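Local coordinates for protein endo-beta-1,4-glucanase (Bacillus licheniformis, PDB 2JEN) that hydrolyses internal beta-1,4-glucosidic bonds of xyloglucan, and probably of cellulose-like glucans, as a family 12 glycoside hydrolase of plant cell wall degradation, at residues F49-G54 with G95-E100; S33-K38 with S59-T64; V238-E243 with G249-S254. The protein carries 1 engineered substitution. All blocks are in the same frame, centred on the assembly; numbering follows the deposited sequence.

Interaction 1 (F49-G54 with G95-E100); sequences FNNVWG and GWHWTE. With GLC (alpha-D-glucopyranose), chain B; XYS (alpha-D-xylopyranose), chain C; BGC (beta-D-glucopyranose), chain D; BGC (beta-D-glucopyranose), chain E.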
loop_
_atom_site.group_PDB
_atom_site.type_symbol
_atom_site.label_atom_id
_atom_site.label_comp_id
_atom_site.label_asym_id
_atom_site.label_seq_id
_atom_site.Cartn_x
_atom_site.Cartn_y
_atom_site.Cartn_z
ATOM N N PHE A 49 15.265 8.261 12.235
ATOM C CA PHE A 49 15.780 6.943 11.867
ATOM C C PHE A 49 14.698 5.870 12.001
ATOM O O PHE A 49 14.108 5.694 13.070
ATOM C CB PHE A 49 16.948 6.617 12.818
ATOM C CG PHE A 49 17.723 5.354 12.506
ATOM C CD1 PHE A 49 17.974 4.940 11.208
ATOM C CD2 PHE A 49 18.267 4.630 13.538
ATOM C CE1 PHE A 49 18.726 3.794 10.959
ATOM C CE2 PHE A 49 18.990 3.479 13.275
ATOM C CZ PHE A 49 19.227 3.073 12.005
ATOM N N ASN A 50 14.410 5.179 10.896
ATOM C CA ASN A 50 13.374 4.151 10.864
ATOM C C ASN A 50 13.969 2.858 11.389
ATOM O O ASN A 50 14.173 1.864 10.666
ATOM C CB ASN A 50 12.786 4.002 9.455
ATOM C CG ASN A 50 11.397 3.430 9.485
ATOM O OD1 ASN A 50 10.702 3.565 10.505
ATOM N ND2 ASN A 50 10.913 2.917 8.372
ATOM N N ASN A 51 14.262 2.860 12.698
ATOM C CA ASN A 51 15.004 1.787 13.368
ATOM C C ASN A 51 14.069 0.654 13.733
ATOM O O ASN A 51 13.177 0.846 14.550
ATOM C CB ASN A 51 15.671 2.365 14.621
ATOM C CG ASN A 51 16.461 1.374 15.410
ATOM O OD1 ASN A 51 16.295 0.194 15.273
ATOM N ND2 ASN A 51 17.318 1.887 16.276
ATOM N N VAL A 52 14.262 -0.502 13.086
ATOM C CA VAL A 52 13.431 -1.667 13.269
ATOM C C VAL A 52 14.265 -2.852 13.765
ATOM O O VAL A 52 14.085 -3.986 13.320
ATOM C CB VAL A 52 12.620 -2.002 12.001
ATOM C CG1 VAL A 52 11.646 -0.858 11.712
ATOM C CG2 VAL A 52 13.492 -2.272 10.766
ATOM N N TRP A 53 15.116 -2.606 14.767
ATOM C CA TRP A 53 16.130 -3.567 15.135
ATOM C C TRP A 53 15.602 -4.902 15.654
ATOM O O TRP A 53 16.304 -5.913 15.580
ATOM C CB TRP A 53 17.078 -3.001 16.171
ATOM C CG TRP A 53 16.568 -2.743 17.547
ATOM C CD1 TRP A 53 16.015 -1.577 18.029
ATOM C CD2 TRP A 53 16.649 -3.629 18.667
ATOM N NE1 TRP A 53 15.757 -1.704 19.374
ATOM C CE2 TRP A 53 16.152 -2.939 19.779
ATOM C CE3 TRP A 53 17.153 -4.920 18.835
ATOM C CZ2 TRP A 53 16.110 -3.498 21.050
ATOM C CZ3 TRP A 53 17.095 -5.491 20.101
ATOM C CH2 TRP A 53 16.560 -4.774 21.180
ATOM N N GLY A 54 14.388 -4.918 16.175
ATOM C CA GLY A 54 13.802 -6.096 16.797
ATOM C C GLY A 54 12.775 -6.807 15.961
ATOM O O GLY A 54 11.993 -7.588 16.480
ATOM N N GLY A 95 24.531 12.421 16.975
ATOM C CA GLY A 95 25.777 11.747 17.236
ATOM C C GLY A 95 25.929 10.481 16.467
ATOM O O GLY A 95 25.692 10.434 15.253
ATOM N N TRP A 96 26.366 9.447 17.171
ATOM C CA TRP A 96 26.688 8.154 16.590
ATOM C C TRP A 96 25.501 7.168 16.675
ATOM O O TRP A 96 24.726 7.193 17.620
ATOM C CB TRP A 96 27.917 7.583 17.332
ATOM C CG TRP A 96 28.275 6.162 17.091
ATOM C CD1 TRP A 96 29.208 5.693 16.234
ATOM C CD2 TRP A 96 27.769 5.016 17.801
ATOM N NE1 TRP A 96 29.292 4.336 16.309
ATOM C CE2 TRP A 96 28.415 3.883 17.265
ATOM C CE3 TRP A 96 26.798 4.836 18.791
ATOM C CZ2 TRP A 96 28.169 2.595 17.732
ATOM C CZ3 TRP A 96 26.508 3.567 19.221
ATOM C CH2 TRP A 96 27.192 2.458 18.699
ATOM N N HIS A 97 25.377 6.250 15.713
ATOM C CA HIS A 97 24.494 5.097 15.894
ATOM C C HIS A 97 24.945 3.958 14.988
ATOM O O HIS A 97 24.451 3.785 13.880
ATOM C CB HIS A 97 23.025 5.417 15.631
ATOM C CG HIS A 97 22.128 4.293 16.038
ATOM N ND1 HIS A 97 21.545 4.243 17.286
ATOM C CD2 HIS A 97 21.820 3.129 15.418
ATOM C CE1 HIS A 97 20.891 3.096 17.395
ATOM N NE2 HIS A 97 21.043 2.399 16.276
ATOM N N TRP A 98 25.944 3.207 15.438
ATOM C CA TRP A 98 26.584 2.177 14.619
ATOM C C TRP A 98 26.883 2.738 13.227
ATOM O O TRP A 98 26.606 2.124 12.201
ATOM C CB TRP A 98 25.730 0.914 14.583
ATOM C CG TRP A 98 25.861 0.094 15.853
ATOM C CD1 TRP A 98 26.746 -0.926 16.057
ATOM C CD2 TRP A 98 25.117 0.221 17.065
ATOM N NE1 TRP A 98 26.580 -1.446 17.308
ATOM C CE2 TRP A 98 25.598 -0.756 17.957
ATOM C CE3 TRP A 98 24.108 1.070 17.494
ATOM C CZ2 TRP A 98 25.091 -0.908 19.231
ATOM C CZ3 TRP A 98 23.626 0.927 18.766
ATOM C CH2 TRP A 98 24.124 -0.054 19.620
ATOM N N THR A 99 27.479 3.915 13.232
ATOM C CA THR A 99 27.885 4.631 12.049
ATOM C C THR A 99 29.388 4.870 12.107
ATOM O O THR A 99 30.012 4.778 13.143
ATOM C CB THR A 99 27.155 5.999 11.947
ATOM O OG1 THR A 99 27.192 6.695 13.197
ATOM C CG2 THR A 99 25.712 5.825 11.500
ATOM N N GLU A 100 29.973 5.197 10.956
ATOM C CA GLU A 100 31.369 5.640 10.958
ATOM C C GLU A 100 31.382 7.096 11.367
ATOM O O GLU A 100 31.378 8.020 10.549
ATOM C CB GLU A 100 32.073 5.420 9.617
ATOM C CG GLU A 100 33.549 5.928 9.548
ATOM C CD GLU A 100 34.418 5.670 10.805
ATOM O OE1 GLU A 100 34.604 4.501 11.191
ATOM O OE2 GLU A 100 34.953 6.644 11.395
HETATM C C1 GLC B . 19.268 -0.967 20.227
HETATM C C2 GLC B . 19.621 -0.152 18.999
HETATM C C3 GLC B . 19.878 -1.051 17.816
HETATM C C4 GLC B . 20.960 -2.053 18.214
HETATM C C5 GLC B . 20.505 -2.833 19.460
HETATM C C6 GLC B . 21.653 -3.738 19.929
HETATM O O2 GLC B . 18.636 0.830 18.679
HETATM O O3 GLC B . 20.185 -0.239 16.670
HETATM O O4 GLC B . 21.207 -2.985 17.202
HETATM O O5 GLC B . 20.303 -1.911 20.513
HETATM O O6 GLC B . 21.352 -5.096 19.699
HETATM C C1 XYS C . 20.041 -2.482 13.054
HETATM C C2 XYS C . 19.325 -3.320 12.002
HETATM C C3 XYS C . 18.355 -2.472 11.170
HETATM C C4 XYS C . 17.549 -1.582 12.123
HETATM C C5 XYS C . 18.398 -0.781 13.121
HETATM O O2 XYS C . 20.307 -3.897 11.126
HETATM O O3 XYS C . 17.451 -3.226 10.336
HETATM O O4 XYS C . 16.680 -0.759 11.392
HETATM O O5 XYS C . 19.211 -1.663 13.812
HETATM C C2 BGC D . 23.128 -3.871 15.974
HETATM C C3 BGC D . 24.184 -3.410 14.963
HETATM C C4 BGC D . 23.565 -2.624 13.824
HETATM C C5 BGC D . 22.670 -1.510 14.335
HETATM C C6 BGC D . 21.825 -0.802 13.251
HETATM C C1 BGC D . 22.337 -2.663 16.392
HETATM O O2 BGC D . 23.701 -4.440 17.150
HETATM O O3 BGC D . 24.868 -4.530 14.412
HETATM O O4 BGC D . 24.626 -1.991 13.125
HETATM O O5 BGC D . 21.780 -2.056 15.274
HETATM O O6 BGC D . 21.113 -1.737 12.411
HETATM C C2 BGC E . 25.635 -1.249 11.099
HETATM C C3 BGC E . 26.002 -1.639 9.670
HETATM C C4 BGC E . 26.595 -3.039 9.612
HETATM C C5 BGC E . 25.662 -4.022 10.300
HETATM C C6 BGC E . 26.194 -5.458 10.245
HETATM C C1 BGC E . 24.809 -2.358 11.752
HETATM O O2 BGC E . 24.935 -0.004 11.119
HETATM O O3 BGC E . 26.942 -0.727 9.139
HETATM O O4 BGC E . 26.818 -3.395 8.254
HETATM O O5 BGC E . 25.469 -3.609 11.643
HETATM O O6 BGC E . 27.111 -5.686 11.296
#

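Interaction 2 (S33-K38 with S59-T64); sequences SNPSDK and SGWWQT. With XYS (alpha-D-xylopyranose), chain C; SO4 (sulfate ion), chain G.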
loop_
_atom_site.group_PDB
_atom_site.type_symbol
_atom_site.label_atom_id
_atom_site.label_comp_id
_atom_site.label_asym_id
_atom_site.label_seq_id
_atom_site.Cartn_x
_atom_site.Cartn_y
_atom_site.Cartn_z
ATOM N N SER A 33 9.594 4.769 4.616
ATOM C CA SER A 33 9.007 3.607 5.255
ATOM C C SER A 33 9.831 2.335 5.237
ATOM O O SER A 33 9.391 1.324 5.786
ATOM C CB SER A 33 7.644 3.323 4.657
ATOM O OG SER A 33 6.797 4.458 4.780
ATOM N N ASN A 34 11.023 2.342 4.663
ATOM C CA ASN A 34 11.845 1.141 4.650
ATOM C C ASN A 34 12.749 1.067 5.875
ATOM O O ASN A 34 13.081 2.079 6.493
ATOM C CB ASN A 34 12.684 1.014 3.362
ATOM C CG ASN A 34 11.865 0.788 2.111
ATOM O OD1 ASN A 34 11.786 1.671 1.300
ATOM N ND2 ASN A 34 11.231 -0.330 1.968
ATOM N N PRO A 35 13.189 -0.168 6.210
ATOM C CA PRO A 35 14.047 -0.328 7.370
ATOM C C PRO A 35 15.297 0.533 7.262
ATOM O O PRO A 35 15.951 0.565 6.223
ATOM C CB PRO A 35 14.408 -1.813 7.338
ATOM C CG PRO A 35 13.215 -2.467 6.651
ATOM C CD PRO A 35 12.850 -1.451 5.582
ATOM N N SER A 36 15.652 1.191 8.361
ATOM C CA SER A 36 16.882 1.983 8.496
ATOM C C SER A 36 16.917 3.219 7.625
ATOM O O SER A 36 17.951 3.874 7.534
ATOM C CB SER A 36 18.116 1.121 8.270
ATOM O OG SER A 36 18.175 0.089 9.225
ATOM N N ASP A 37 15.783 3.614 7.038
ATOM C CA ASP A 37 15.730 4.913 6.356
ATOM C C ASP A 37 16.067 6.059 7.304
ATOM O O ASP A 37 15.813 5.986 8.505
ATOM C CB ASP A 37 14.382 5.143 5.692
ATOM C CG ASP A 37 14.129 4.251 4.469
ATOM O OD1 ASP A 37 15.041 3.528 4.023
ATOM O OD2 ASP A 37 12.994 4.328 3.919
ATOM N N LYS A 38 16.613 7.140 6.727
ATOM C CA LYS A 38 17.035 8.299 7.493
ATOM C C LYS A 38 16.543 9.570 6.838
ATOM O O LYS A 38 16.730 9.764 5.631
ATOM C CB LYS A 38 18.553 8.352 7.608
ATOM C CG LYS A 38 19.155 7.150 8.340
ATOM C CD LYS A 38 20.678 7.139 8.396
ATOM C CE LYS A 38 21.168 5.949 9.207
ATOM N NZ LYS A 38 22.635 5.867 9.254
ATOM N N SER A 59 5.875 -10.271 11.796
ATOM C CA SER A 59 5.345 -9.904 10.497
ATOM C C SER A 59 4.067 -9.086 10.682
ATOM O O SER A 59 3.588 -8.918 11.795
ATOM C CB SER A 59 5.095 -11.153 9.641
ATOM O OG SER A 59 4.742 -10.828 8.304
ATOM N N GLY A 60 3.538 -8.572 9.599
ATOM C CA GLY A 60 2.333 -7.791 9.650
ATOM C C GLY A 60 2.502 -6.332 9.974
ATOM O O GLY A 60 1.519 -5.652 10.261
ATOM N N TRP A 61 3.739 -5.868 9.999
ATOM C CA TRP A 61 4.061 -4.568 10.537
ATOM C C TRP A 61 4.388 -3.538 9.480
ATOM O O TRP A 61 4.704 -3.860 8.327
ATOM C CB TRP A 61 5.251 -4.698 11.498
ATOM C CG TRP A 61 6.515 -5.194 10.904
ATOM C CD1 TRP A 61 7.009 -6.488 10.928
ATOM C CD2 TRP A 61 7.542 -4.389 10.298
ATOM N NE1 TRP A 61 8.261 -6.517 10.361
ATOM C CE2 TRP A 61 8.613 -5.250 9.967
ATOM C CE3 TRP A 61 7.682 -3.026 10.073
ATOM C CZ2 TRP A 61 9.790 -4.757 9.424
ATOM C CZ3 TRP A 61 8.854 -2.559 9.533
ATOM C CH2 TRP A 61 9.888 -3.436 9.220
ATOM N N TRP A 62 4.296 -2.278 9.894
ATOM C CA TRP A 62 4.779 -1.184 9.080
ATOM C C TRP A 62 5.236 -0.048 10.011
ATOM O O TRP A 62 4.807 0.031 11.161
ATOM C CB TRP A 62 3.767 -0.733 8.039
ATOM C CG TRP A 62 2.435 -0.487 8.475
ATOM C CD1 TRP A 62 1.353 -1.354 8.369
ATOM C CD2 TRP A 62 1.960 0.656 9.079
ATOM N NE1 TRP A 62 0.253 -0.781 8.837
ATOM C CE2 TRP A 62 0.563 0.456 9.300
ATOM C CE3 TRP A 62 2.531 1.840 9.462
ATOM C CZ2 TRP A 62 -0.240 1.394 9.883
ATOM C CZ3 TRP A 62 1.709 2.799 10.030
ATOM C CH2 TRP A 62 0.358 2.560 10.252
ATOM N N GLN A 63 6.111 0.815 9.503
ATOM C CA GLN A 63 6.621 1.945 10.260
ATOM C C GLN A 63 7.122 2.990 9.308
ATOM O O GLN A 63 7.927 2.681 8.428
ATOM C CB GLN A 63 7.728 1.504 11.222
ATOM C CG GLN A 63 8.150 2.564 12.224
ATOM C CD GLN A 63 9.116 2.003 13.242
ATOM O OE1 GLN A 63 8.690 1.386 14.222
ATOM N NE2 GLN A 63 10.408 2.119 12.975
ATOM N N THR A 64 6.620 4.209 9.483
ATOM C CA THR A 64 6.904 5.346 8.595
ATOM C C THR A 64 7.424 6.513 9.438
ATOM O O THR A 64 6.772 6.879 10.424
ATOM C CB THR A 64 5.586 5.757 7.900
ATOM O OG1 THR A 64 5.223 4.700 6.979
ATOM C CG2 THR A 64 5.649 7.143 7.166
HETATM C C1 XYS C . 20.041 -2.482 13.054
HETATM C C2 XYS C . 19.325 -3.320 12.002
HETATM C C3 XYS C . 18.355 -2.472 11.170
HETATM C C4 XYS C . 17.549 -1.582 12.123
HETATM C C5 XYS C . 18.398 -0.781 13.121
HETATM O O2 XYS C . 20.307 -3.897 11.126
HETATM O O3 XYS C . 17.451 -3.226 10.336
HETATM O O4 XYS C . 16.680 -0.759 11.392
HETATM O O5 XYS C . 19.211 -1.663 13.812
HETATM S S SO4 G . 23.155 4.520 5.669
HETATM O O1 SO4 G . 21.911 3.889 5.281
HETATM O O2 SO4 G . 24.154 3.603 6.212
HETATM O O3 SO4 G . 23.626 4.850 4.307
HETATM O O4 SO4 G . 23.125 5.825 6.320
HETATM O O HOH W 1 7.064 0.152 6.906
#

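Interaction 3 (V238-E243 with G249-S254); sequences VEFGTE and GQINIS. With GLC (alpha-D-glucopyranose), chain F; GLC (alpha-D-glucopyranose), chain H.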
loop_
_atom_site.group_PDB
_atom_site.type_symbol
_atom_site.label_atom_id
_atom_site.label_comp_id
_atom_site.label_asym_id
_atom_site.label_seq_id
_atom_site.Cartn_x
_atom_site.Cartn_y
_atom_site.Cartn_z
ATOM N N VAL A 238 22.937 11.087 21.700
ATOM C CA VAL A 238 21.676 11.280 22.395
ATOM C C VAL A 238 20.593 11.060 21.361
ATOM O O VAL A 238 20.569 11.730 20.320
ATOM C CB VAL A 238 21.545 12.667 23.035
ATOM C CG1 VAL A 238 20.162 12.895 23.594
ATOM C CG2 VAL A 238 22.632 12.854 24.116
ATOM N N GLU A 239 19.737 10.104 21.659
ATOM C CA GLU A 239 18.630 9.725 20.788
ATOM C C GLU A 239 17.332 9.878 21.554
ATOM O O GLU A 239 17.326 9.755 22.789
ATOM C CB GLU A 239 18.773 8.268 20.317
ATOM C CG GLU A 239 20.156 7.918 19.854
ATOM C CD GLU A 239 20.335 6.546 19.267
ATOM O OE1 GLU A 239 19.375 5.756 19.220
ATOM O OE2 GLU A 239 21.486 6.259 18.857
ATOM N N PHE A 240 16.227 10.107 20.866
ATOM C CA PHE A 240 14.913 10.128 21.500
ATOM C C PHE A 240 13.959 9.388 20.595
ATOM O O PHE A 240 13.888 9.672 19.393
ATOM C CB PHE A 240 14.391 11.543 21.701
ATOM C CG PHE A 240 13.013 11.589 22.311
ATOM C CD1 PHE A 240 11.904 11.720 21.518
ATOM C CD2 PHE A 240 12.837 11.448 23.679
ATOM C CE1 PHE A 240 10.634 11.712 22.081
ATOM C CE2 PHE A 240 11.593 11.422 24.238
ATOM C CZ PHE A 240 10.483 11.577 23.442
ATOM N N GLY A 241 13.215 8.440 21.157
ATOM C CA GLY A 241 12.268 7.716 20.332
ATOM C C GLY A 241 11.305 6.914 21.132
ATOM O O GLY A 241 11.164 7.139 22.348
ATOM N N THR A 242 10.564 6.043 20.453
ATOM C CA THR A 242 9.579 5.193 21.102
ATOM C C THR A 242 9.979 3.750 20.910
ATOM O O THR A 242 9.929 3.246 19.801
ATOM C CB THR A 242 8.170 5.433 20.560
ATOM O OG1 THR A 242 8.176 5.193 19.147
ATOM C CG2 THR A 242 7.652 6.848 20.789
ATOM N N GLU A 243 10.318 3.030 21.977
ATOM C CA GLU A 243 10.441 1.573 21.854
ATOM C C GLU A 243 9.046 1.029 21.786
ATOM O O GLU A 243 8.197 1.355 22.624
ATOM C CB GLU A 243 11.155 0.938 23.040
ATOM C CG GLU A 243 12.617 1.339 23.194
ATOM C CD GLU A 243 13.328 0.583 24.288
ATOM O OE1 GLU A 243 12.950 0.713 25.451
ATOM O OE2 GLU A 243 14.277 -0.161 23.976
ATOM N N GLY A 249 0.016 3.134 16.421
ATOM C CA GLY A 249 -0.166 4.527 16.793
ATOM C C GLY A 249 0.834 5.434 16.140
ATOM O O GLY A 249 1.391 5.117 15.093
ATOM N N GLN A 250 1.053 6.594 16.737
ATOM C CA GLN A 250 1.948 7.564 16.206
ATOM C C GLN A 250 2.425 8.503 17.290
ATOM O O GLN A 250 1.767 8.654 18.344
ATOM C CB GLN A 250 1.259 8.356 15.110
ATOM C CG GLN A 250 0.168 9.285 15.586
ATOM C CD GLN A 250 -0.605 9.881 14.446
ATOM O OE1 GLN A 250 -0.081 10.722 13.684
ATOM N NE2 GLN A 250 -1.859 9.451 14.306
ATOM N N ILE A 251 3.540 9.148 17.006
ATOM C CA ILE A 251 4.038 10.269 17.770
ATOM C C ILE A 251 4.177 11.464 16.858
ATOM O O ILE A 251 4.483 11.329 15.664
ATOM C CB ILE A 251 5.416 9.950 18.419
ATOM C CG1 ILE A 251 5.822 10.980 19.495
ATOM C CG2 ILE A 251 6.531 9.822 17.375
ATOM C CD1 ILE A 251 7.004 10.556 20.372
ATOM N N ASN A 252 3.994 12.651 17.432
ATOM C CA ASN A 252 4.348 13.883 16.781
ATOM C C ASN A 252 5.198 14.671 17.746
ATOM O O ASN A 252 4.893 14.727 18.954
ATOM C CB ASN A 252 3.102 14.687 16.403
ATOM C CG ASN A 252 3.447 16.013 15.827
ATOM O OD1 ASN A 252 3.638 16.182 14.558
ATOM N ND2 ASN A 252 3.572 16.964 16.692
ATOM N N ILE A 253 6.282 15.226 17.251
ATOM C CA ILE A 253 7.219 16.018 17.994
ATOM C C ILE A 253 7.123 17.465 17.520
ATOM O O ILE A 253 7.188 17.744 16.314
ATOM C CB ILE A 253 8.637 15.490 17.822
ATOM C CG1 ILE A 253 8.720 14.086 18.441
ATOM C CG2 ILE A 253 9.665 16.456 18.417
ATOM C CD1 ILE A 253 9.990 13.346 18.113
ATOM N N SER A 254 6.910 18.386 18.477
ATOM C CA SER A 254 6.678 19.802 18.191
ATOM C C SER A 254 7.849 20.684 18.613
ATOM O O SER A 254 7.909 21.850 18.239
ATOM C CB SER A 254 5.392 20.288 18.881
ATOM O OG SER A 254 5.547 20.223 20.282
HETATM C C1 GLC F . 13.455 -4.237 27.867
HETATM C C2 GLC F . 13.484 -2.738 28.053
HETATM C C3 GLC F . 14.070 -2.038 26.850
HETATM C C4 GLC F . 15.381 -2.675 26.387
HETATM C C5 GLC F . 15.202 -4.201 26.321
HETATM C C6 GLC F . 16.528 -4.881 25.991
HETATM O O2 GLC F . 12.164 -2.274 28.234
HETATM O O3 GLC F . 14.309 -0.696 27.189
HETATM O O4 GLC F . 15.778 -2.114 25.136
HETATM O O5 GLC F . 14.778 -4.682 27.575
HETATM O O6 GLC F . 16.273 -6.234 25.610
HETATM C C1 GLC H . 18.077 -0.060 25.300
HETATM C C2 GLC H . 18.944 -1.203 24.778
HETATM C C3 GLC H . 19.584 -0.767 23.487
HETATM C C4 GLC H . 18.482 -0.478 22.473
HETATM C C5 GLC H . 17.637 0.641 23.098
HETATM C C6 GLC H . 16.567 1.223 22.166
HETATM O O1 GLC H . 17.485 -0.343 26.537
HETATM O O2 GLC H . 20.018 -1.584 25.609
HETATM O O3 GLC H . 20.511 -1.805 23.162
HETATM O O4 GLC H . 19.030 0.005 21.266
HETATM O O5 GLC H . 17.075 0.166 24.313
HETATM O O6 GLC H . 15.712 0.221 21.658
#

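Interaction 1 (F49-G54 with G95-E100)
Phe49 and His97 meet ring to ring, Phe49 CE2 lying 3.6 Å from His97 CD2. The edge of the phenyl is turned toward the imidazole face in an offset edge-to-face pair, with centroids 5.2 Å apart and planes at 64°. Both residues carry CG anti to the backbone N (chi1 -174° for Phe49), which sends the two rings toward one another. Beside this pair, Asn51 and His97 share one sugar. Asn51 ND2 donates to O2 of the chain B glucose at 2.9 Å, while His97 NE2 donates to the neighbouring O3 at 2.8 Å, so two adjacent hydroxyls of one ring are gripped from the two segments. The same glucose lies over one face of the Trp53 indole, and Trp98 offers a face to this glucose and to the chain D glucose. This is the carbohydrate-binding cleft of the family 12 beta-sandwich, where aromatic side chains in the loops that follow strands 46-49 and 91-95 line the site where glucose and xylose units are bound. One such xylose has its O4 fixed by the backbone N of Val52 at 3.0 Å, in a bond close to straight (172°). Further along the bound sugars, the carbonyl O of Trp98 accepts from O2 of the chain E glucose. Behind these first-shell groups, the imidazole of His97 is sandwiched: the edge of Phe49 covers one side, and Trp98 CE3 sits 3.5 Å above the opposite one. Trp98 is backed in turn by Trp96, whose CH2 lies over the centre of the indole face turned from the sugars. Glu239 binds His97 ND1, which would hold the ring in the rotation that presents NE2 to the glucose, and Thr99 OG1 accepts a hydrogen bond from the backbone N-H of His97.

Interaction 2 (S33-K38 with S59-T64)
A type II beta turn, Asn34 to Asp37, lies in the loop that leads from strand 30-32 of one sheet of the sandwich to strand 38-41 of the other; Ser33, just before the turn, and Pro35 within it lean on strand 62-67 and the loop before it. Asp37 N closes the turn on Asn34 O, and Asp37 OD2 receives Asn34 N from above the carboxylate plane. Ser36 takes the positive phi (67°) of the third position. Its OG, beside the backbone N (chi1 -61°), is hydrogen-bonded to O4 of the bound xylose at 2.8 Å, which brings the turn to the rim of the glycan site. Across the contact, in the conformers given, Ser33 OG and Thr64 OG1 are hydrogen-bonded at 2.7 Å, either hydroxyl able to donate; as both residues have a second conformer, the bond is probably not permanent. The carbonyl oxygens of Ser33 and Gln63 are both acceptors; a water gives a proton to Ser33 O at 2.8 Å and takes one from Gln63 N, bridging the two backbones. Lys38 reaches the other way, extended beyond CG, and NZ donates to O4 of a sulfate ion, probably from the crystallisation liquor, at 3.0 Å. Gln57 of a second subunit also holds the sulfate, and a leucine in place of Lys38 would probably leave the anion without its positive partner on this side. That subunit also bonds to Asn34 and Asp37. Apolar contact is slight: Pro35 CG approaches the edge of the Trp61 indole, near the ring plane, 4.3 Å from CH2.

Interaction 3 (V238-E243 with G249-S254)
Ile251 meets Thr242 and Phe240 through the end of one branch. Its CB points toward segment 238-243; from there CG1 lies anti to the backbone N (chi1 -167°), and chi2 near 167° keeps the branch extended, carrying CD1 toward segment 238-243 on the facing sheet. That terminal methyl does the touching: it lies 3.8 Å from Thr242 CG2 and 4.2 Å from Phe240 CE1, approaching the phenyl ring obliquely. The side chain also touches Trp75 of strand 72-79 and Tyr124 and Ile126 of strand 118-128. The isoleucine and threonine side chains slide past each other in opposite directions. Thr242 turns CG2 to this apolar side, while its OG1 is bonded to Trp75 NE1, which satisfies a hydroxyl buried among hydrocarbon. Phe240, two residues earlier on the same face of the strand, meets a second isoleucine: Ile253 CD1 lies 4.2 Å from Phe240 CD1, near the ring plane. The phenyl therefore takes a methyl from each of two alternate isoleucines. Tyr136 makes an edge-to-face pair with the same ring. On the other face of strand 234-244, the chain serves the sugars. Glu243 is extended beyond CG, and its OE1 accepts from O3 of the chain F glucose at 2.6 Å, while OE2 accepts from O6 of the chain H glucose at 2.8 Å. Asn133 ND2 also binds OE1, which is likely to steady the carboxylate. Dispersion contacts between methyls and a ring, with the CA atoms of Thr242 and Ile251 8.2 Å apart, are what joins facing sheets in a beta-sandwich: here the curved, cleft-forming sheet of the family 12 jelly roll is packed on its six-stranded partner.

Interaction 3 belongs to the core, where apolar tips join the two sheets; interaction 1 is also buried, but under bound sugar, and combines aromatic rings with polar grips on hydroxyls. Interaction 2 is nearer the surface, relying on hydroxyls, a water and neighbouring subunits. Interactions 1 and 2 cross along the chain and meet at Asn50, whose OD1 takes Gln63 NE2 and whose backbone O takes Ser36 N; both reach the same xylose. Interaction 1 joins interaction 3 through His97 ND1 and Glu239 OE2, 2.6 Å apart. Interactions 2 and 3 do not touch, but segments 59-64 and 249-254 contribute strands to the same six-stranded sheet.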